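Local coordinates for protein interferon gamma receptor 1 (Gallus gallus, PDB 4EQ3) that probably binds the cytokine interferon gamma outside the cell, this chain being the extracellular part, two fibronectin type III-like domains, of a membrane receptor, at residues F77-F82 against E100-K105; N23-L28 against S66-E71. All coordinates share one frame; numbering follows the deposited sequence.

Contact 1: F77-F82 against E100-K105; sequences FHSYWF and EFVLQK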
ATOM      1  N   PHE A  77      10.821   0.206   8.292  1.00 21.80           N
ATOM      2  CA  PHE A  77      11.845   1.260   8.330  1.00 24.73           C
ATOM      3  C   PHE A  77      13.215   0.833   7.822  1.00 24.19           C
ATOM      4  O   PHE A  77      13.985   1.663   7.333  1.00 26.01           O
ATOM      5  CB  PHE A  77      11.948   1.869   9.735  1.00 22.43           C
ATOM      6  CG  PHE A  77      10.684   2.548  10.182  1.00 23.52           C
ATOM      7  CD1 PHE A  77      10.211   3.661   9.508  1.00 23.39           C
ATOM      8  CD2 PHE A  77       9.965   2.073  11.262  1.00 25.83           C
ATOM      9  CE1 PHE A  77       9.042   4.292   9.904  1.00 22.67           C
ATOM     10  CE2 PHE A  77       8.787   2.698  11.660  1.00 23.91           C
ATOM     11  CZ  PHE A  77       8.333   3.808  10.979  1.00 23.62           C
ATOM     12  N   HIS A  78      13.529  -0.452   7.917  1.00 21.18           N
ATOM     13  CA  HIS A  78      14.834  -0.916   7.454  1.00 23.71           C
ATOM     14  C   HIS A  78      14.796  -1.253   5.966  1.00 24.48           C
ATOM     15  O   HIS A  78      13.719  -1.376   5.382  1.00 20.22           O
ATOM     16  CB  HIS A  78      15.305  -2.119   8.260  1.00 26.91           C
ATOM     17  CG  HIS A  78      15.442  -1.847   9.725  1.00 30.61           C
ATOM     18  ND1 HIS A  78      16.355  -0.948  10.232  1.00 27.74           N
ATOM     19  CD2 HIS A  78      14.785  -2.359  10.793  1.00 30.57           C
ATOM     20  CE1 HIS A  78      16.253  -0.917  11.549  1.00 32.64           C
ATOM     21  NE2 HIS A  78      15.312  -1.767  11.914  1.00 35.56           N
ATOM     22  N   SER A  79      15.977  -1.402   5.369  1.00 23.36           N
ATOM     23  CA  SER A  79      16.122  -1.574   3.928  1.00 23.36           C
ATOM     24  C   SER A  79      16.106  -3.041   3.490  1.00 23.74           C
ATOM     25  O   SER A  79      16.423  -3.950   4.264  1.00 22.74           O
ATOM     26  CB  SER A  79      17.422  -0.914   3.441  1.00 22.72           C
ATOM     27  OG  SER A  79      17.442   0.478   3.713  1.00 24.20           O
ATOM     28  N   TYR A  80      15.717  -3.255   2.236  1.00 23.34           N
ATOM     29  CA  TYR A  80      15.773  -4.569   1.607  1.00 21.26           C
ATOM     30  C   TYR A  80      16.368  -4.388   0.222  1.00 21.95           C
ATOM     31  O   TYR A  80      16.185  -3.343  -0.409  1.00 20.82           O
ATOM     32  CB  TYR A  80      14.372  -5.169   1.452  1.00 22.87           C
ATOM     33  CG  TYR A  80      13.708  -5.675   2.722  1.00 23.71           C
ATOM     34  CD1 TYR A  80      13.821  -7.009   3.108  1.00 22.86           C
ATOM     35  CD2 TYR A  80      12.934  -4.831   3.510  1.00 21.26           C
ATOM     36  CE1 TYR A  80      13.189  -7.484   4.257  1.00 24.12           C
ATOM     37  CE2 TYR A  80      12.301  -5.299   4.656  1.00 21.16           C
ATOM     38  CZ  TYR A  80      12.438  -6.621   5.021  1.00 21.49           C
ATOM     39  OH  TYR A  80      11.817  -7.067   6.160  1.00 26.05           O
ATOM     40  N   TRP A  81      17.087  -5.400  -0.248  1.00 20.42           N
ATOM     41  CA  TRP A  81      17.470  -5.464  -1.641  1.00 21.63           C
ATOM     42  C   TRP A  81      16.935  -6.772  -2.210  1.00 23.71           C
ATOM     43  O   TRP A  81      16.744  -7.746  -1.472  1.00 25.18           O
ATOM     44  CB  TRP A  81      18.990  -5.379  -1.807  1.00 23.75           C
ATOM     45  CG  TRP A  81      19.519  -3.986  -1.672  1.00 23.68           C
ATOM     46  CD1 TRP A  81      19.791  -3.107  -2.681  1.00 21.26           C
ATOM     47  CD2 TRP A  81      19.820  -3.305  -0.454  1.00 20.40           C
ATOM     48  NE1 TRP A  81      20.247  -1.921  -2.163  1.00 22.99           N
ATOM     49  CE2 TRP A  81      20.277  -2.020  -0.797  1.00 23.02           C
ATOM     50  CE3 TRP A  81      19.742  -3.659   0.894  1.00 25.98           C
ATOM     51  CZ2 TRP A  81      20.665  -1.087   0.160  1.00 26.31           C
ATOM     52  CZ3 TRP A  81      20.138  -2.733   1.846  1.00 27.91           C
ATOM     53  CH2 TRP A  81      20.585  -1.460   1.473  1.00 27.81           C
ATOM     54  N   PHE A  82      16.668  -6.789  -3.510  1.00 24.09           N
ATOM     55  CA  PHE A  82      16.240  -8.022  -4.171  1.00 23.01           C
ATOM     56  C   PHE A  82      17.055  -8.204  -5.435  1.00 23.29           C
ATOM     57  O   PHE A  82      17.605  -7.241  -5.968  1.00 23.37           O
ATOM     58  CB  PHE A  82      14.740  -7.996  -4.501  1.00 23.69           C
ATOM     59  CG  PHE A  82      13.875  -7.574  -3.355  1.00 22.94           C
ATOM     60  CD1 PHE A  82      13.476  -6.250  -3.224  1.00 22.40           C
ATOM     61  CD2 PHE A  82      13.456  -8.494  -2.407  1.00 20.48           C
ATOM     62  CE1 PHE A  82      12.671  -5.850  -2.168  1.00 22.86           C
ATOM     63  CE2 PHE A  82      12.659  -8.104  -1.347  1.00 26.33           C
ATOM     64  CZ  PHE A  82      12.268  -6.774  -1.224  1.00 23.71           C
ATOM     65  N   GLU A 100      17.630   0.064  -3.719  1.00 24.83           N
ATOM     66  CA  GLU A 100      17.312  -0.099  -2.310  1.00 24.33           C
ATOM     67  C   GLU A 100      15.816   0.102  -2.106  1.00 22.37           C
ATOM     68  O   GLU A 100      15.216   0.998  -2.697  1.00 21.41           O
ATOM     69  CB  GLU A 100      18.077   0.931  -1.480  1.00 25.92           C
ATOM     70  CG  GLU A 100      17.683   0.973  -0.015  1.00 24.65           C
ATOM     71  CD  GLU A 100      18.584   1.910   0.789  1.00 30.07           C
ATOM     72  OE1 GLU A 100      19.425   2.596   0.175  1.00 31.36           O
ATOM     73  OE2 GLU A 100      18.451   1.953   2.025  1.00 31.90           O
ATOM     74  N   PHE A 101      15.219  -0.723  -1.256  1.00 20.12           N
ATOM     75  CA  PHE A 101      13.791  -0.607  -1.000  1.00 21.98           C
ATOM     76  C   PHE A 101      13.513  -0.440   0.480  1.00 20.44           C
ATOM     77  O   PHE A 101      13.957  -1.242   1.305  1.00 20.62           O
ATOM     78  CB  PHE A 101      13.014  -1.806  -1.558  1.00 18.54           C
ATOM     79  CG  PHE A 101      11.545  -1.799  -1.192  1.00 21.11           C
ATOM     80  CD1 PHE A 101      10.619  -1.123  -1.979  1.00 19.42           C
ATOM     81  CD2 PHE A 101      11.095  -2.457  -0.060  1.00 19.51           C
ATOM     82  CE1 PHE A 101       9.262  -1.115  -1.642  1.00 21.17           C
ATOM     83  CE2 PHE A 101       9.744  -2.456   0.282  1.00 22.22           C
ATOM     84  CZ  PHE A 101       8.829  -1.782  -0.504  1.00 19.01           C
ATOM     85  N   VAL A 102      12.770   0.615   0.795  1.00 18.17           N
ATOM     86  CA  VAL A 102      12.321   0.888   2.145  1.00 19.39           C
ATOM     87  C   VAL A 102      10.822   1.140   2.123  1.00 20.10           C
ATOM     88  O   VAL A 102      10.362   2.090   1.494  1.00 20.08           O
ATOM     89  CB  VAL A 102      13.021   2.127   2.709  1.00 20.88           C
ATOM     90  CG1 VAL A 102      12.603   2.340   4.137  1.00 22.09           C
ATOM     91  CG2 VAL A 102      14.533   1.966   2.598  1.00 20.70           C
ATOM     92  N   LEU A 103      10.063   0.287   2.799  1.00 18.52           N
ATOM     93  CA  LEU A 103       8.604   0.354   2.741  1.00 21.88           C
ATOM     94  C   LEU A 103       8.056   1.725   3.122  1.00 21.95           C
ATOM     95  O   LEU A 103       7.170   2.243   2.454  1.00 23.20           O
ATOM     96  CB  LEU A 103       7.966  -0.742   3.599  1.00 20.86           C
ATOM     97  CG  LEU A 103       6.438  -0.857   3.506  1.00 25.83           C
ATOM     98  CD1 LEU A 103       5.998  -1.201   2.088  1.00 25.33           C
ATOM     99  CD2 LEU A 103       5.929  -1.898   4.492  1.00 25.08           C
ATOM    100  N   GLN A 104       8.597   2.316   4.183  1.00 24.10           N
ATOM    101  CA  GLN A 104       8.158   3.631   4.646  1.00 25.71           C
ATOM    102  C   GLN A 104       8.370   4.717   3.595  1.00 27.12           C
ATOM    103  O   GLN A 104       7.616   5.692   3.529  1.00 24.75           O
ATOM    104  CB  GLN A 104       8.903   4.017   5.937  1.00 26.96           C
ATOM    105  CG  GLN A 104       8.630   5.433   6.436  1.00 25.95           C
ATOM    106  CD  GLN A 104       9.574   6.459   5.842  1.00 27.30           C
ATOM    107  OE1 GLN A 104      10.781   6.233   5.761  1.00 27.97           O
ATOM    108  NE2 GLN A 104       9.032   7.593   5.428  1.00 28.00           N
ATOM    109  N   LYS A 105       9.409   4.554   2.784  1.00 26.01           N
ATOM    110  CA  LYS A 105       9.755   5.551   1.782  1.00 26.59           C
ATOM    111  C   LYS A 105       9.076   5.243   0.465  1.00 25.75           C
ATOM    112  O   LYS A 105       8.543   6.130  -0.191  1.00 26.93           O
ATOM    113  CB  LYS A 105      11.268   5.595   1.558  1.00 24.41           C
ATOM    114  CG  LYS A 105      12.067   6.048   2.767  1.00 28.76           C
ATOM    115  CD  LYS A 105      13.565   5.881   2.519  1.00 30.11           C
ATOM    116  CE  LYS A 105      14.028   6.617   1.261  1.00 36.10           C
ATOM    117  NZ  LYS A 105      15.487   6.397   0.996  1.00 39.45           N
TER
HETATM  118  O   HOH W   1      13.155   4.478   7.011  1.00 38.33           O
HETATM  119  O   HOH W   2      11.317  -1.806   4.222  1.00 36.85           O
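Y80 and F101 face each other as a single antiparallel, hydrogen-bonded beta bridge in the N-terminal fibronectin type III-like domain, where the chain entering strand 81-88 meets the lead into helix 103-106. Two bonds close the pair: Y80 N reaches F101 O at 2.8 Å, in the carbonyl plane, and F101 N reaches Y80 O at 2.9 Å. Next to the bridge, E100 lies across the indole of W81, a flat surface for its chain. E100 CA sits over one face of the five-membered ring, 3.9 Å from the centroid, as a CH-pi contact, while CG passes the six-membered ring at CZ2; K46 is a further, cation-pi partner of W81. With CG anti to the backbone N (chi1 172°) and the chain extended beyond, the carboxylate runs on to S79, short enough to meet it. S79 OG donates to E100 OE2 at 2.5 Å, unusually short and doubtful as a sign of strength. Inward, F82 presents a ring edge, through CE1, to CB of F101; both buried rings also pack on V19 of strand 17-22, where they leave no polar atom to satisfy. V102, the N-cap, sets CG1 against F77 O and CG2 against S79 OG. The aliphatic CB and CG of Q104 lie by CD1 and CE1 of the F77 ring, which also meets F197 edge-to-face, while Q104 NE2 bonds to L200 O, both of the C-terminal domain. Water bridges the rest: one molecule links H78 O and L103 N, and a second donates to F77 O at 3.0 Å and to Q104 OE1 at 3.2 Å.

Contact 2: N23-L28 against S66-E71; sequences NFRTVL and SCDLSE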
ATOM      1  N   ASN A  23      -0.448  -0.441  -0.597  1.00 18.50           N
ATOM      2  CA  ASN A  23      -1.351  -1.018   0.390  1.00 20.75           C
ATOM      3  C   ASN A  23      -0.767  -2.286   0.984  1.00 22.19           C
ATOM      4  O   ASN A  23      -1.494  -3.214   1.337  1.00 19.55           O
ATOM      5  CB  ASN A  23      -2.711  -1.300  -0.231  1.00 22.39           C
ATOM      6  CG  ASN A  23      -3.455  -0.037  -0.594  1.00 22.73           C
ATOM      7  OD1 ASN A  23      -4.344  -0.046  -1.457  1.00 22.80           O
ATOM      8  ND2 ASN A  23      -3.101   1.060   0.056  1.00 19.32           N
ATOM      9  N   PHE A  24       0.560  -2.313   1.084  1.00 18.23           N
ATOM     10  CA  PHE A  24       1.275  -3.412   1.724  1.00 19.57           C
ATOM     11  C   PHE A  24       1.322  -4.673   0.878  1.00 19.77           C
ATOM     12  O   PHE A  24       1.764  -5.720   1.342  1.00 19.87           O
ATOM     13  CB  PHE A  24       0.697  -3.689   3.111  1.00 22.20           C
ATOM     14  CG  PHE A  24       0.831  -2.523   4.047  1.00 25.76           C
ATOM     15  CD1 PHE A  24       2.046  -2.249   4.657  1.00 21.48           C
ATOM     16  CD2 PHE A  24      -0.245  -1.688   4.298  1.00 23.91           C
ATOM     17  CE1 PHE A  24       2.177  -1.166   5.521  1.00 24.45           C
ATOM     18  CE2 PHE A  24      -0.120  -0.605   5.151  1.00 19.95           C
ATOM     19  CZ  PHE A  24       1.088  -0.345   5.766  1.00 26.10           C
ATOM     20  N   ARG A  25       0.858  -4.564  -0.363  1.00 21.19           N
ATOM     21  CA  ARG A  25       1.121  -5.592  -1.361  1.00 22.23           C
ATOM     22  C   ARG A  25       2.359  -5.164  -2.139  1.00 21.37           C
ATOM     23  O   ARG A  25       2.345  -4.161  -2.855  1.00 17.01           O
ATOM     24  CB  ARG A  25      -0.077  -5.780  -2.301  1.00 22.68           C
ATOM     25  CG  ARG A  25       0.078  -6.921  -3.308  1.00 23.55           C
ATOM     26  CD  ARG A  25      -0.021  -8.323  -2.665  1.00 22.97           C
ATOM     27  NE  ARG A  25      -1.378  -8.674  -2.242  1.00 24.38           N
ATOM     28  CZ  ARG A  25      -1.781  -9.912  -1.948  1.00 26.95           C
ATOM     29  NH1 ARG A  25      -3.033 -10.137  -1.573  1.00 26.21           N
ATOM     30  NH2 ARG A  25      -0.938 -10.933  -2.035  1.00 26.49           N
ATOM     31  N   THR A  26       3.439  -5.915  -1.984  1.00 18.47           N
ATOM     32  CA  THR A  26       4.671  -5.579  -2.672  1.00 19.77           C
ATOM     33  C   THR A  26       5.011  -6.612  -3.723  1.00 18.20           C
ATOM     34  O   THR A  26       5.110  -7.807  -3.430  1.00 19.74           O
ATOM     35  CB  THR A  26       5.850  -5.460  -1.692  1.00 18.72           C
ATOM     36  OG1 THR A  26       5.518  -4.515  -0.674  1.00 20.25           O
ATOM     37  CG2 THR A  26       7.097  -5.004  -2.420  1.00 18.61           C
ATOM     38  N   VAL A  27       5.218  -6.146  -4.946  1.00 17.32           N
ATOM     39  CA  VAL A  27       5.537  -7.051  -6.036  1.00 19.36           C
ATOM     40  C   VAL A  27       6.729  -6.574  -6.847  1.00 19.49           C
ATOM     41  O   VAL A  27       6.869  -5.383  -7.146  1.00 18.90           O
ATOM     42  CB  VAL A  27       4.323  -7.292  -6.962  1.00 19.68           C
ATOM     43  CG1 VAL A  27       4.595  -8.478  -7.867  1.00 21.23           C
ATOM     44  CG2 VAL A  27       3.078  -7.546  -6.144  1.00 17.53           C
ATOM     45  N   LEU A  28       7.595  -7.524  -7.185  1.00 19.49           N
ATOM     46  CA  LEU A  28       8.789  -7.260  -7.967  1.00 19.97           C
ATOM     47  C   LEU A  28       8.527  -7.665  -9.402  1.00 21.51           C
ATOM     48  O   LEU A  28       8.021  -8.750  -9.657  1.00 24.44           O
ATOM     49  CB  LEU A  28       9.968  -8.073  -7.423  1.00 20.57           C
ATOM     50  CG  LEU A  28      11.220  -8.126  -8.300  1.00 22.74           C
ATOM     51  CD1 LEU A  28      11.943  -6.776  -8.331  1.00 19.46           C
ATOM     52  CD2 LEU A  28      12.167  -9.215  -7.801  1.00 24.35           C
ATOM     53  N   SER A  66       7.400 -11.912 -12.568  1.00 25.12           N
ATOM     54  CA  SER A  66       7.022 -11.164 -11.381  1.00 23.31           C
ATOM     55  C   SER A  66       7.137 -12.059 -10.161  1.00 22.95           C
ATOM     56  O   SER A  66       7.124 -13.284 -10.274  1.00 25.46           O
ATOM     57  CB  SER A  66       5.603 -10.589 -11.509  1.00 23.09           C
ATOM     58  OG  SER A  66       4.611 -11.605 -11.566  1.00 22.55           O
ATOM     59  N   CYS A  67       7.259 -11.444  -8.993  1.00 19.84           N
ATOM     60  CA  CYS A  67       7.374 -12.186  -7.751  1.00 19.37           C
ATOM     61  C   CYS A  67       6.715 -11.397  -6.638  1.00 19.07           C
ATOM     62  O   CYS A  67       7.036 -10.224  -6.441  1.00 18.53           O
ATOM     63  CB  CYS A  67       8.854 -12.424  -7.418  1.00 24.04           C
ATOM     64  SG  CYS A  67       9.121 -13.213  -5.824  1.00 23.23           S
ATOM     65  N   ASP A  68       5.789 -12.025  -5.918  1.00 20.22           N
ATOM     66  CA  ASP A  68       5.099 -11.354  -4.821  1.00 20.55           C
ATOM     67  C   ASP A  68       5.981 -11.439  -3.586  1.00 20.59           C
ATOM     68  O   ASP A  68       6.242 -12.529  -3.077  1.00 21.28           O
ATOM     69  CB  ASP A  68       3.721 -11.993  -4.550  1.00 17.58           C
ATOM     70  CG  ASP A  68       2.901 -11.227  -3.503  1.00 17.05           C
ATOM     71  OD1 ASP A  68       3.405 -10.251  -2.911  1.00 19.67           O
ATOM     72  OD2 ASP A  68       1.733 -11.594  -3.265  1.00 22.19           O
ATOM     73  N   LEU A  69       6.441 -10.282  -3.118  1.00 25.10           N
ATOM     74  CA  LEU A  69       7.413 -10.207  -2.028  1.00 24.43           C
ATOM     75  C   LEU A  69       6.757  -9.898  -0.684  1.00 25.24           C
ATOM     76  O   LEU A  69       7.450  -9.736   0.330  1.00 24.66           O
ATOM     77  CB  LEU A  69       8.460  -9.128  -2.326  1.00 24.33           C
ATOM     78  CG  LEU A  69       9.255  -9.210  -3.631  1.00 25.75           C
ATOM     79  CD1 LEU A  69      10.135  -7.971  -3.788  1.00 23.79           C
ATOM     80  CD2 LEU A  69      10.103 -10.469  -3.651  1.00 26.89           C
ATOM     81  N   SER A  70       5.429  -9.814  -0.675  1.00 22.41           N
ATOM     82  CA  SER A  70       4.699  -9.352   0.501  1.00 23.29           C
ATOM     83  C   SER A  70       4.986 -10.161   1.762  1.00 27.75           C
ATOM     84  O   SER A  70       4.826  -9.658   2.875  1.00 26.65           O
ATOM     85  CB  SER A  70       3.188  -9.353   0.235  1.00 23.95           C
ATOM     86  OG  SER A  70       2.866  -8.528  -0.867  1.00 22.02           O
ATOM     87  N   GLU A  71       5.398 -11.413   1.596  1.00 30.90           N
ATOM     88  CA  GLU A  71       5.633 -12.270   2.751  1.00 33.84           C
ATOM     89  C   GLU A  71       7.082 -12.227   3.210  1.00 33.95           C
ATOM     90  O   GLU A  71       7.420 -12.806   4.237  1.00 38.43           O
ATOM     91  CB  GLU A  71       5.228 -13.710   2.448  1.00 36.78           C
ATOM     92  CG  GLU A  71       3.751 -13.881   2.106  1.00 43.53           C
ATOM     93  CD  GLU A  71       2.827 -13.561   3.278  1.00 48.14           C
ATOM     94  OE1 GLU A  71       2.856 -14.303   4.287  1.00 54.64           O
ATOM     95  OE2 GLU A  71       2.061 -12.574   3.183  1.00 46.26           O
TER
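L28 and C67 form the hydrogen-bonded pair of an antiparallel ladder that joins strand 25-31 to the short edge strand 66-68 of a three-stranded sheet. L28 N to C67 O, 2.9 Å, is nearly straight at 176°, and C67 N returns the bond to L28 O. This side is tightly packed: CB of L28 rests 3.6 Å from CD1 of L69, the branched leucines fill the buried face with V19 and F82, and a disulfide ties C67 to C59. On the other face V27 pairs with D68, non-hydrogen-bonded, and the contact opens toward solvent at R25. The arginine, bent at chi2 and chi3, brings NH2 to the syn lone pair of D68 OD2 at 3.0 Å, the two planes 47° apart. D68 OD1 accepts from S70 N, making an Asx turn, and from S70 OG at 2.7 Å. Beyond the ladder L69 N bonds to T26 O at 2.8 Å, and S70 OG then accepts from T26 N at 2.9 Å in place of a backbone carbonyl. T26 O, another acceptor, lies 3.0 Å from D68 OD1 without a hydrogen bond; the three donors around the carboxylate probably outweigh it and favour the charged form.

In the fold
Both contacts belong to the N-terminal domain, their centres about 12 Å apart. They come in series along the chain: contact 2 joins strand 25-31 to strand 66-68 in the three-stranded sheet, and only then does the chain run on to contact 1, which pairs the approach to strand 81-88, a member of the four-stranded sheet, with the segment entering helix 103-106. They meet through apolar groups: F82 CE2 lies 3.5 Å from L69 CD1, L103 CD2 packs on F24 CD1, and F101 CZ on the T26 methyl, CG2. Residues from both sheets thus share one core, as in a beta sandwich, while the buried F24 also meets F132 and F196, probably helping to join this core to the C-terminal domain.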